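Local coordinates for DnaD-like replication protein (Streptococcus mutans UA159, PDB 2ZC2) that probably takes part in starting DNA replication and binds zinc ions, at residues L23-L26 against Q27-V30; I58-I61 against L62-W65. All coordinates share one frame; numbering follows the deposited sequence.

How the contacts relate
Both contacts are successive turns of single helices within one small all-helical domain of the DnaB/DnaD family, a fragment of the longer replication protein: contact 1 on helix 20-32 and contact 2 on helix 55-67, their centres about 14 Å apart. Contact 1 lies at the surface, with L26 as its buried residue, and one side of it carries charged groups and a zinc ion. Contact 2 is partly buried, I58 and L62 being enclosed, and is more apolar, with a methyl over an indole in place of a metal site. Helix 37-50 touches both, through T29 and V30 in the first and I58 and W65 in the second. Backbone bonds from residue i+4 to i run through each; contact 1 adds a threonine hydroxyl.

Contact 1: residues L23-L26 against Q27-V30; sequences LEDL and QKTV. With ZN (zinc ion), chain C.
A surface zinc site shares this piece of helix 20-32 with its i+4 to i backbone hydrogen bonds, which L23 to L26 accept from Q27 to V30; the helix widens to a pi-type turn at 28-30. The hydroxyl of T29 adds a bond of its own: OG1 donates to L26 O at 3.0 Å, reaching the carbonyl from the same face as V30 N, which donates to that oxygen at 3.1 Å. Two donors therefore grip L26 O. With chi1 at 74°, OG1 sits between the backbone N and the carbonyl carbon of T29, which turns it back to the preceding turn and leaves CG2 against D25 O. On the charged side, E24 and K28 lie alongside each other, pointing the same way, and their aliphatic parts meet with E24 CG 3.5 Å from K28 CD. The charged ends do not pair: K28 NZ stays 5.9 Å from E24 OE1 and 4.9 Å from D25 OD1. L26 turns inward against V7 and F10 of helix 5-14 and W55 of helix 55-67. D25, which also touches W55, reaches the metal, binding zinc through OD2 at 2.0 Å, with OD1 farther off at 2.7 Å.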
ATOM      1  N   LEU A  23      -3.705   0.076 -10.482  1.00 21.06           N
ATOM      2  CA  LEU A  23      -4.841  -0.752 -10.059  1.00 22.14           C
ATOM      3  C   LEU A  23      -4.454  -2.198 -10.085  1.00 22.37           C
ATOM      4  O   LEU A  23      -4.686  -2.895  -9.123  1.00 21.48           O
ATOM      5  CB  LEU A  23      -6.101  -0.506 -10.924  1.00 22.68           C
ATOM      6  CG  LEU A  23      -6.861   0.751 -10.523  1.00 24.57           C
ATOM      7  CD1 LEU A  23      -7.716   1.297 -11.674  1.00 27.57           C
ATOM      8  CD2 LEU A  23      -7.711   0.478  -9.304  1.00 24.89           C
ATOM      9  N   GLU A  24      -3.786  -2.621 -11.173  1.00 22.74           N
ATOM     10  CA  GLU A  24      -3.349  -4.009 -11.338  1.00 24.10           C
ATOM     11  C   GLU A  24      -2.253  -4.389 -10.353  1.00 23.01           C
ATOM     12  O   GLU A  24      -2.214  -5.485  -9.790  1.00 23.18           O
ATOM     13  CB  GLU A  24      -2.882  -4.232 -12.803  1.00 25.56           C
ATOM     14  CG  GLU A  24      -1.550  -5.056 -12.905  1.00 33.62           C
ATOM     15  CD  GLU A  24      -0.455  -4.408 -13.835  1.00 40.64           C
ATOM     16  OE1 GLU A  24       0.444  -3.635 -13.331  1.00 37.66           O
ATOM     17  OE2 GLU A  24      -0.520  -4.701 -15.073  1.00 41.62           O
ATOM     18  N   ASP A  25      -1.335  -3.460 -10.109  1.00 23.18           N
ATOM     19  CA  ASP A  25      -0.299  -3.682  -9.097  1.00 22.71           C
ATOM     20  C   ASP A  25      -0.875  -3.919  -7.732  1.00 22.03           C
ATOM     21  O   ASP A  25      -0.434  -4.817  -7.015  1.00 21.58           O
ATOM     22  CB  ASP A  25       0.625  -2.468  -9.009  1.00 22.92           C
ATOM     23  CG  ASP A  25       1.885  -2.628  -9.842  1.00 23.76           C
ATOM     24  OD1 ASP A  25       2.164  -3.712 -10.407  1.00 17.19           O
ATOM     25  OD2 ASP A  25       2.631  -1.639  -9.889  1.00 25.81           O
ATOM     26  N   LEU A  26      -1.835  -3.100  -7.356  1.00 22.61           N
ATOM     27  CA  LEU A  26      -2.529  -3.296  -6.074  1.00 24.22           C
ATOM     28  C   LEU A  26      -3.215  -4.665  -5.977  1.00 24.95           C
ATOM     29  O   LEU A  26      -3.095  -5.342  -4.960  1.00 25.49           O
ATOM     30  CB  LEU A  26      -3.575  -2.217  -5.894  1.00 23.88           C
ATOM     31  CG  LEU A  26      -3.558  -1.283  -4.684  1.00 27.97           C
ATOM     32  CD1 LEU A  26      -2.151  -0.794  -4.439  1.00 23.64           C
ATOM     33  CD2 LEU A  26      -4.556  -0.114  -4.859  1.00 26.18           C
ATOM     34  N   GLN A  27      -3.944  -5.060  -7.033  1.00 27.08           N
ATOM     35  CA  GLN A  27      -4.614  -6.393  -7.083  1.00 27.87           C
ATOM     36  C   GLN A  27      -3.638  -7.489  -6.861  1.00 27.84           C
ATOM     37  O   GLN A  27      -3.879  -8.402  -6.057  1.00 26.77           O
ATOM     38  CB  GLN A  27      -5.376  -6.641  -8.400  1.00 28.07           C
ATOM     39  CG  GLN A  27      -6.703  -5.949  -8.439  1.00 33.01           C
ATOM     40  CD  GLN A  27      -7.197  -5.636  -9.838  1.00 40.26           C
ATOM     41  OE1 GLN A  27      -8.122  -4.815 -10.016  1.00 42.52           O
ATOM     42  NE2 GLN A  27      -6.587  -6.266 -10.847  1.00 40.96           N
ATOM     43  N   LYS A  28      -2.515  -7.380  -7.568  1.00 28.32           N
ATOM     44  CA  LYS A  28      -1.429  -8.346  -7.463  1.00 29.02           C
ATOM     45  C   LYS A  28      -0.856  -8.490  -6.064  1.00 29.03           C
ATOM     46  O   LYS A  28      -0.780  -9.609  -5.543  1.00 28.80           O
ATOM     47  CB  LYS A  28      -0.335  -8.059  -8.516  1.00 28.91           C
ATOM     48  CG  LYS A  28      -0.675  -8.732  -9.878  1.00 32.74           C
ATOM     49  CD  LYS A  28      -0.414  -7.899 -11.161  1.00 34.08           C
ATOM     50  CE  LYS A  28       1.062  -7.774 -11.518  1.00 37.95           C
ATOM     51  NZ  LYS A  28       2.051  -8.645 -10.756  1.00 41.14           N
ATOM     52  N   THR A  29      -0.469  -7.373  -5.446  1.00 29.66           N
ATOM     53  CA  THR A  29       0.097  -7.396  -4.099  1.00 30.06           C
ATOM     54  C   THR A  29      -0.864  -8.025  -3.092  1.00 30.34           C
ATOM     55  O   THR A  29      -0.440  -8.780  -2.204  1.00 32.20           O
ATOM     56  CB  THR A  29       0.529  -5.971  -3.594  1.00 30.06           C
ATOM     57  OG1 THR A  29      -0.616  -5.206  -3.252  1.00 35.58           O
ATOM     58  CG2 THR A  29       1.280  -5.201  -4.629  1.00 27.61           C
ATOM     59  N   VAL A  30      -2.147  -7.701  -3.206  1.00 31.25           N
ATOM     60  CA  VAL A  30      -3.183  -8.169  -2.251  1.00 31.71           C
ATOM     61  C   VAL A  30      -3.572  -9.650  -2.484  1.00 32.53           C
ATOM     62  O   VAL A  30      -3.490 -10.479  -1.574  1.00 32.75           O
ATOM     63  CB  VAL A  30      -4.407  -7.240  -2.258  1.00 32.10           C
ATOM     64  CG1 VAL A  30      -5.625  -7.925  -1.592  1.00 33.56           C
ATOM     65  CG2 VAL A  30      -4.086  -5.874  -1.532  1.00 28.72           C
TER
HETATM   66 ZN    ZN C 501       4.144  -1.981 -11.206  1.00 30.20          ZN

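Contact 2: residues I58-I61 against L62-W65; sequences IQAI and LRNW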
ATOM      1  N   ILE A  58       5.307   4.762  -1.263  1.00 11.17           N
ATOM      2  CA  ILE A  58       4.425   3.750  -0.639  1.00 11.66           C
ATOM      3  C   ILE A  58       4.870   2.328  -0.956  1.00 11.49           C
ATOM      4  O   ILE A  58       5.020   1.488  -0.095  1.00 11.99           O
ATOM      5  CB  ILE A  58       2.947   3.986  -1.154  1.00 12.15           C
ATOM      6  CG1 ILE A  58       2.458   5.359  -0.694  1.00 11.45           C
ATOM      7  CG2 ILE A  58       1.990   2.847  -0.628  1.00 13.34           C
ATOM      8  CD1 ILE A  58       1.276   5.960  -1.502  1.00 12.20           C
ATOM      9  N   GLN A  59       5.128   2.050  -2.222  1.00 12.60           N
ATOM     10  CA  GLN A  59       5.679   0.722  -2.586  1.00 14.58           C
ATOM     11  C   GLN A  59       7.007   0.387  -1.932  1.00 14.31           C
ATOM     12  O   GLN A  59       7.196  -0.732  -1.609  1.00 12.86           O
ATOM     13  CB  GLN A  59       5.830   0.531  -4.116  1.00 13.54           C
ATOM     14  CG  GLN A  59       4.515   0.702  -4.819  1.00 21.32           C
ATOM     15  CD  GLN A  59       3.482  -0.350  -4.331  1.00 26.58           C
ATOM     16  OE1 GLN A  59       2.352  -0.020  -4.037  1.00 26.51           O
ATOM     17  NE2 GLN A  59       3.900  -1.620  -4.260  1.00 29.01           N
ATOM     18  N   ALA A  60       7.929   1.347  -1.798  1.00 15.31           N
ATOM     19  CA  ALA A  60       9.191   1.099  -1.060  1.00 15.75           C
ATOM     20  C   ALA A  60       8.942   0.703   0.427  1.00 16.95           C
ATOM     21  O   ALA A  60       9.577  -0.226   0.986  1.00 16.09           O
ATOM     22  CB  ALA A  60      10.119   2.328  -1.187  1.00 13.70           C
ATOM     23  N   ILE A  61       8.000   1.389   1.068  1.00 18.23           N
ATOM     24  CA  ILE A  61       7.570   0.961   2.411  1.00 19.82           C
ATOM     25  C   ILE A  61       7.108  -0.483   2.417  1.00 19.86           C
ATOM     26  O   ILE A  61       7.580  -1.258   3.240  1.00 21.19           O
ATOM     27  CB  ILE A  61       6.521   1.931   3.102  1.00 19.93           C
ATOM     28  CG1 ILE A  61       7.056   3.333   3.234  1.00 18.34           C
ATOM     29  CG2 ILE A  61       6.096   1.378   4.465  1.00 21.48           C
ATOM     30  CD1 ILE A  61       5.954   4.446   3.582  1.00 20.79           C
ATOM     31  N   LEU A  62       6.228  -0.870   1.493  1.00 20.91           N
ATOM     32  CA  LEU A  62       5.769  -2.245   1.400  1.00 20.90           C
ATOM     33  C   LEU A  62       6.908  -3.237   1.152  1.00 23.31           C
ATOM     34  O   LEU A  62       6.904  -4.337   1.727  1.00 21.75           O
ATOM     35  CB  LEU A  62       4.711  -2.433   0.299  1.00 21.34           C
ATOM     36  CG  LEU A  62       3.375  -1.818   0.668  1.00 19.27           C
ATOM     37  CD1 LEU A  62       2.486  -1.749  -0.547  1.00 17.72           C
ATOM     38  CD2 LEU A  62       2.757  -2.610   1.864  1.00 20.54           C
ATOM     39  N   ARG A  63       7.863  -2.859   0.288  1.00 23.61           N
ATOM     40  CA  ARG A  63       9.034  -3.722  -0.017  1.00 25.73           C
ATOM     41  C   ARG A  63       9.941  -3.897   1.164  1.00 24.79           C
ATOM     42  O   ARG A  63      10.427  -4.979   1.414  1.00 26.69           O
ATOM     43  CB  ARG A  63       9.877  -3.176  -1.196  1.00 24.28           C
ATOM     44  CG  ARG A  63       9.313  -3.494  -2.483  1.00 28.33           C
ATOM     45  CD  ARG A  63      10.357  -3.296  -3.595  1.00 29.88           C
ATOM     46  NE  ARG A  63      10.915  -1.966  -3.501  1.00 29.94           N
ATOM     47  CZ  ARG A  63      10.417  -0.912  -4.138  1.00 27.08           C
ATOM     48  NH1 ARG A  63       9.387  -1.057  -4.941  1.00 23.47           N
ATOM     49  NH2 ARG A  63      11.011   0.271  -4.004  1.00 30.17           N
ATOM     50  N   ASN A  64      10.228  -2.828   1.876  1.00 27.13           N
ATOM     51  CA  ASN A  64      10.997  -2.994   3.098  1.00 28.99           C
ATOM     52  C   ASN A  64      10.292  -3.969   4.064  1.00 29.07           C
ATOM     53  O   ASN A  64      10.939  -4.878   4.579  1.00 29.39           O
ATOM     54  CB  ASN A  64      11.319  -1.649   3.744  1.00 30.88           C
ATOM     55  CG  ASN A  64      11.883  -1.799   5.140  1.00 36.07           C
ATOM     56  OD1 ASN A  64      11.155  -1.627   6.138  1.00 37.54           O
ATOM     57  ND2 ASN A  64      13.180  -2.172   5.230  1.00 37.76           N
ATOM     58  N   TRP A  65       8.978  -3.841   4.254  1.00 28.82           N
ATOM     59  CA  TRP A  65       8.215  -4.804   5.082  1.00 30.45           C
ATOM     60  C   TRP A  65       8.248  -6.233   4.530  1.00 31.56           C
ATOM     61  O   TRP A  65       8.456  -7.162   5.278  1.00 31.72           O
ATOM     62  CB  TRP A  65       6.741  -4.369   5.310  1.00 30.65           C
ATOM     63  CG  TRP A  65       6.600  -3.213   6.219  1.00 30.32           C
ATOM     64  CD1 TRP A  65       7.517  -2.783   7.117  1.00 32.62           C
ATOM     65  CD2 TRP A  65       5.483  -2.286   6.296  1.00 30.60           C
ATOM     66  NE1 TRP A  65       7.053  -1.636   7.751  1.00 33.72           N
ATOM     67  CE2 TRP A  65       5.804  -1.323   7.279  1.00 30.33           C
ATOM     68  CE3 TRP A  65       4.262  -2.166   5.608  1.00 26.01           C
ATOM     69  CZ2 TRP A  65       4.924  -0.263   7.629  1.00 30.94           C
ATOM     70  CZ3 TRP A  65       3.404  -1.140   5.955  1.00 28.11           C
ATOM     71  CH2 TRP A  65       3.738  -0.201   6.959  1.00 31.31           C
TER
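I61 holds CG2 anti to its backbone N, and W65, with CG anti to its carbonyl carbon (chi1 -71°), swings its indole back toward I61; together these torsions bring the methyl over the ring one turn along alpha helix 55-67. The result is a CH-pi contact: I61 CG2 stands 3.7 Å from the centroid of the six-membered ring of W65, 10° off the ring normal. The two side chains run alongside each other, pointing the same way. Above the same indole lies I61 O, which takes the backbone bond from W65 N at 3.1 Å, so one isoleucine supplies both a methyl and a carbonyl to the tryptophan. W65 also touches L39 and S42 of helix 37-50, and I58 packs on L44 and A47, which seats this helix on its neighbour.

Around the helix, the side chains of Q59 and L62 cross obliquely, Q59 OE1 lying 3.9 Å from L62 CD1. R63 folds back over the preceding turn through a bend at chi3 (-53°). A60 CA and Q59 O lie over one face of its guanidinium, both offset toward the rim, while R63 N bonds to Q59 O at 2.9 Å. The closest touch of that flat group on the alanine side chain is R63 NH2 against A60 CB, at 3.6 Å.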